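Local coordinates for protein galectin (Xenopus laevis, PDB 3WUC) that probably binds beta-galactosides such as lactose as a proto-type galectin with a beta-sandwich fold, and here holds a galactose-glucose glycan, at residues N51-E55 with F82-S86. Residues are numbered along the deposited sequence; the frame is centred on the assembly and turned at random.
Sequences NPRFE and FPFKS. With GAL (beta-D-galactopyranose), chain D; GLC (alpha-D-glucopyranose), chain C.
Phe-54 is clamped between Phe-82 and Ser-86. The edge of the Phe-82 ring points at one face of the Phe-54 ring in an offset T-shaped pair, planes at 87° and centroids 5.1 Å apart, with Phe-82 CE2 3.4 Å from Phe-54 CD1. Against the opposite face rests Ser-86 CB in a CH-pi contact, while the carbonyl oxygen of Phe-84 lies at the ring edge. Phe-82 reaches across to the strand because its chi1 of -163° swings the ring out opposite its main-chain nitrogen, and its CE1 also touches Pro-52 CB. Pro-52 in turn lays CG over one face of the Phe-84 ring, 4.0 Å from the centroid, and Phe-84 is buried against Phe-35, Ile-63 and Leu-92. This apolar part is close-fitting, yet no hydrogen bond crosses between the two segments. The side facing solvent is looser: Lys-85 starts away from the strand and is exposed, and Phe-54, Phe-82 and Ser-86 keep some surface to solvent.

Strand alternation sends Asn-51 and Arg-53 the other way, into the glycan site of the galectin fold. Arg-53 grips Asn-51 OD1 side-on with two nitrogens, NE at 2.8 Å and NH2 at 3.2 Å, both bonds lying in the guanidinium plane. That grip helps to hold the guanidinium in place; from it Arg-53 NH1 bonds to glucose O3 at 2.6 Å and Arg-53 NH2 to galactose O4 at 2.9 Å. Asp-59 forms a salt bridge with Arg-53 NH1, and Arg-34 also donates to Asn-51 OD1.

Residues 51-53 lie on strand 45-53, which pairs with strands 36-39 and 62-69 in the sugar-binding sheet; residues 82-86 belong to the loop from strand 72-79 to strand 89-96 of the other sheet, where Phe-54 and Phe-84 both touch Ile-28 on strand 20-28.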
ATOM      1  N   ASN B  51      -7.379  21.268  -8.173  1.00 13.13           N
ATOM      2  CA  ASN B  51      -6.601  21.646  -9.269  1.00 12.99           C
ATOM      3  C   ASN B  51      -5.333  22.472  -8.893  1.00 13.27           C
ATOM      4  O   ASN B  51      -5.296  23.693  -9.013  1.00 13.88           O
ATOM      5  CB  ASN B  51      -7.461  22.411 -10.275  1.00 13.94           C
ATOM      6  CG  ASN B  51      -6.780  22.722 -11.627  1.00 15.08           C
ATOM      7  OD1 ASN B  51      -7.137  23.811 -12.210  1.00 16.62           O
ATOM      8  ND2 ASN B  51      -5.846  21.909 -12.132  1.00 16.39           N
ATOM      9  N   PRO B  52      -4.292  21.802  -8.416  1.00 14.18           N
ATOM     10  CA  PRO B  52      -3.080  22.575  -8.215  1.00 15.30           C
ATOM     11  C   PRO B  52      -2.509  23.109  -9.525  1.00 14.79           C
ATOM     12  O   PRO B  52      -2.375  22.418 -10.500  1.00 13.04           O
ATOM     13  CB  PRO B  52      -2.143  21.557  -7.541  1.00 14.93           C
ATOM     14  CG  PRO B  52      -3.019  20.455  -6.956  1.00 14.78           C
ATOM     15  CD  PRO B  52      -4.135  20.408  -8.013  1.00 13.90           C
ATOM     16  N   ARG B  53      -2.235  24.444  -9.540  1.00 14.39           N
ATOM     17  CA  ARG B  53      -1.744  25.173 -10.695  1.00 15.46           C
ATOM     18  C   ARG B  53      -0.343  25.692 -10.436  1.00 16.70           C
ATOM     19  O   ARG B  53      -0.148  26.528  -9.533  1.00 16.87           O
ATOM     20  CB  ARG B  53      -2.594  26.371 -10.977  1.00 15.26           C
ATOM     21  CG  ARG B  53      -4.013  25.886 -11.425  1.00 15.67           C
ATOM     22  CD  ARG B  53      -5.075  26.995 -11.407  1.00 15.37           C
ATOM     23  NE  ARG B  53      -6.347  26.491 -11.961  1.00 18.01           N
ATOM     24  CZ  ARG B  53      -7.323  27.266 -12.476  1.00 18.81           C
ATOM     25  NH1 ARG B  53      -7.216  28.619 -12.439  1.00 17.41           N
ATOM     26  NH2 ARG B  53      -8.385  26.701 -12.967  1.00 18.01           N
ATOM     27  N   PHE B  54       0.562  25.152 -11.221  1.00 15.69           N
ATOM     28  CA  PHE B  54       1.945  25.676 -11.240  1.00 17.29           C
ATOM     29  C   PHE B  54       1.912  27.113 -11.847  1.00 18.23           C
ATOM     30  O   PHE B  54       2.391  28.076 -11.227  1.00 20.01           O
ATOM     31  CB  PHE B  54       2.911  24.715 -11.964  1.00 17.63           C
ATOM     32  CG  PHE B  54       2.997  23.397 -11.323  1.00 19.53           C
ATOM     33  CD1 PHE B  54       3.803  23.212 -10.224  1.00 20.46           C
ATOM     34  CD2 PHE B  54       2.243  22.324 -11.800  1.00 20.70           C
ATOM     35  CE1 PHE B  54       3.911  21.950  -9.620  1.00 19.81           C
ATOM     36  CE2 PHE B  54       2.338  21.080 -11.190  1.00 18.80           C
ATOM     37  CZ  PHE B  54       3.203  20.919 -10.097  1.00 21.78           C
ATOM     38  N   GLU B  55       1.379  27.223 -13.041  1.00 22.24           N
ATOM     39  CA  GLU B  55       1.066  28.509 -13.669  1.00 22.60           C
ATOM     40  C   GLU B  55      -0.062  28.342 -14.671  1.00 20.64           C
ATOM     41  O   GLU B  55       0.119  27.749 -15.705  1.00 20.19           O
ATOM     42  CB  GLU B  55       2.349  29.049 -14.351  1.00 30.10           C
ATOM     43  CG  GLU B  55       2.483  30.554 -14.289  1.00 40.24           C
ATOM     44  CD  GLU B  55       3.884  31.040 -14.634  1.00 46.96           C
ATOM     45  OE1 GLU B  55       4.032  31.608 -15.740  1.00 53.00           O
ATOM     46  OE2 GLU B  55       4.837  30.834 -13.825  1.00 49.28           O
ATOM     47  N   PHE B  82       1.289  24.953  -1.327  1.00 18.66           N
ATOM     48  CA  PHE B  82       1.562  24.322  -2.642  1.00 16.62           C
ATOM     49  C   PHE B  82       2.672  23.274  -2.609  1.00 16.01           C
ATOM     50  O   PHE B  82       3.748  23.473  -3.142  1.00 17.79           O
ATOM     51  CB  PHE B  82       1.790  25.347  -3.709  1.00 17.70           C
ATOM     52  CG  PHE B  82       1.674  24.784  -5.089  1.00 17.12           C
ATOM     53  CD1 PHE B  82       0.401  24.724  -5.647  1.00 19.20           C
ATOM     54  CD2 PHE B  82       2.740  24.447  -5.831  1.00 17.73           C
ATOM     55  CE1 PHE B  82       0.259  24.244  -6.929  1.00 18.30           C
ATOM     56  CE2 PHE B  82       2.620  23.958  -7.140  1.00 18.29           C
ATOM     57  CZ  PHE B  82       1.353  23.819  -7.673  1.00 15.53           C
ATOM     58  N   PRO B  83       2.351  22.139  -1.929  1.00 14.87           N
ATOM     59  CA  PRO B  83       3.398  21.085  -1.731  1.00 15.52           C
ATOM     60  C   PRO B  83       3.501  20.107  -2.878  1.00 14.08           C
ATOM     61  O   PRO B  83       3.250  18.932  -2.717  1.00 15.34           O
ATOM     62  CB  PRO B  83       2.951  20.396  -0.482  1.00 14.50           C
ATOM     63  CG  PRO B  83       1.397  20.464  -0.602  1.00 14.60           C
ATOM     64  CD  PRO B  83       1.153  21.862  -1.117  1.00 15.42           C
ATOM     65  N   PHE B  84       3.885  20.621  -4.066  1.00 15.13           N
ATOM     66  CA  PHE B  84       3.960  19.826  -5.265  1.00 16.07           C
ATOM     67  C   PHE B  84       5.107  20.245  -6.163  1.00 16.52           C
ATOM     68  O   PHE B  84       5.508  21.392  -6.151  1.00 19.07           O
ATOM     69  CB  PHE B  84       2.657  20.004  -6.186  1.00 14.95           C
ATOM     70  CG  PHE B  84       1.388  19.813  -5.459  1.00 13.90           C
ATOM     71  CD1 PHE B  84       0.949  18.516  -5.133  1.00 14.25           C
ATOM     72  CD2 PHE B  84       0.652  20.886  -4.953  1.00 14.54           C
ATOM     73  CE1 PHE B  84      -0.193  18.374  -4.428  1.00 14.84           C
ATOM     74  CE2 PHE B  84      -0.505  20.745  -4.210  1.00 14.36           C
ATOM     75  CZ  PHE B  84      -0.916  19.452  -3.929  1.00 14.63           C
ATOM     76  N   LYS B  85       5.618  19.294  -6.892  1.00 15.50           N
ATOM     77  CA  LYS B  85       6.666  19.501  -7.897  1.00 18.96           C
ATOM     78  C   LYS B  85       6.327  18.708  -9.138  1.00 19.14           C
ATOM     79  O   LYS B  85       6.101  17.456  -9.092  1.00 18.85           O
ATOM     80  CB  LYS B  85       8.016  19.098  -7.337  1.00 21.98           C
ATOM     81  CG  LYS B  85       9.170  19.514  -8.239  1.00 24.13           C
ATOM     82  CD  LYS B  85      10.505  18.894  -7.747  1.00 28.83           C
ATOM     83  CE  LYS B  85      11.628  19.073  -8.776  1.00 32.95           C
ATOM     84  NZ  LYS B  85      11.987  20.511  -8.701  1.00 34.07           N
ATOM     85  N   SER B  86       6.318  19.393 -10.302  1.00 20.72           N
ATOM     86  CA  SER B  86       5.990  18.673 -11.485  1.00 20.41           C
ATOM     87  C   SER B  86       7.048  17.590 -11.792  1.00 20.12           C
ATOM     88  O   SER B  86       8.267  17.763 -11.496  1.00 22.05           O
ATOM     89  CB  SER B  86       5.781  19.643 -12.685  1.00 24.42           C
ATOM     90  OG  SER B  86       7.020  20.223 -13.008  1.00 23.41           O
TER
HETATM   91  C1  GAL D   2     -11.143  26.990 -15.520  1.00 19.27           C
HETATM   92  C2  GAL D   2     -10.342  25.885 -16.154  1.00 20.31           C
HETATM   93  C3  GAL D   2     -10.945  24.536 -15.833  1.00 17.04           C
HETATM   94  C4  GAL D   2     -11.140  24.419 -14.326  1.00 15.41           C
HETATM   95  C5  GAL D   2     -11.945  25.643 -13.834  1.00 16.25           C
HETATM   96  C6  GAL D   2     -12.123  25.575 -12.332  1.00 16.12           C
HETATM   97  O2  GAL D   2     -10.438  26.083 -17.587  1.00 25.68           O
HETATM   98  O3  GAL D   2     -10.220  23.496 -16.428  1.00 19.01           O
HETATM   99  O4  GAL D   2      -9.858  24.270 -13.664  1.00 16.03           O
HETATM  100  O5  GAL D   2     -11.203  26.814 -14.134  1.00 17.42           O
HETATM  101  O6  GAL D   2     -12.784  26.717 -11.811  1.00 17.86           O
HETATM  102  C1  GLC C   1     -10.968  32.305 -15.337  1.00 30.61           C
HETATM  103  C2  GLC C   1     -10.336  31.596 -14.129  1.00 24.88           C
HETATM  104  C3  GLC C   1      -9.900  30.204 -14.605  1.00 21.75           C
HETATM  105  C4  GLC C   1     -10.987  29.377 -15.302  1.00 22.97           C
HETATM  106  C5  GLC C   1     -11.627  30.211 -16.423  1.00 27.99           C
HETATM  107  C6  GLC C   1     -12.865  29.498 -16.979  1.00 28.64           C
HETATM  108  O1  GLC C   1      -9.903  32.468 -16.237  1.00 36.36           O
HETATM  109  O2  GLC C   1      -9.206  32.317 -13.687  1.00 26.69           O
HETATM  110  O3  GLC C   1      -9.517  29.495 -13.403  1.00 20.15           O
HETATM  111  O4  GLC C   1     -10.396  28.163 -15.824  1.00 21.17           O
HETATM  112  O5  GLC C   1     -11.996  31.520 -15.918  1.00 29.82           O
HETATM  113  O6  GLC C   1     -13.960  29.072 -16.108  1.00 32.73           O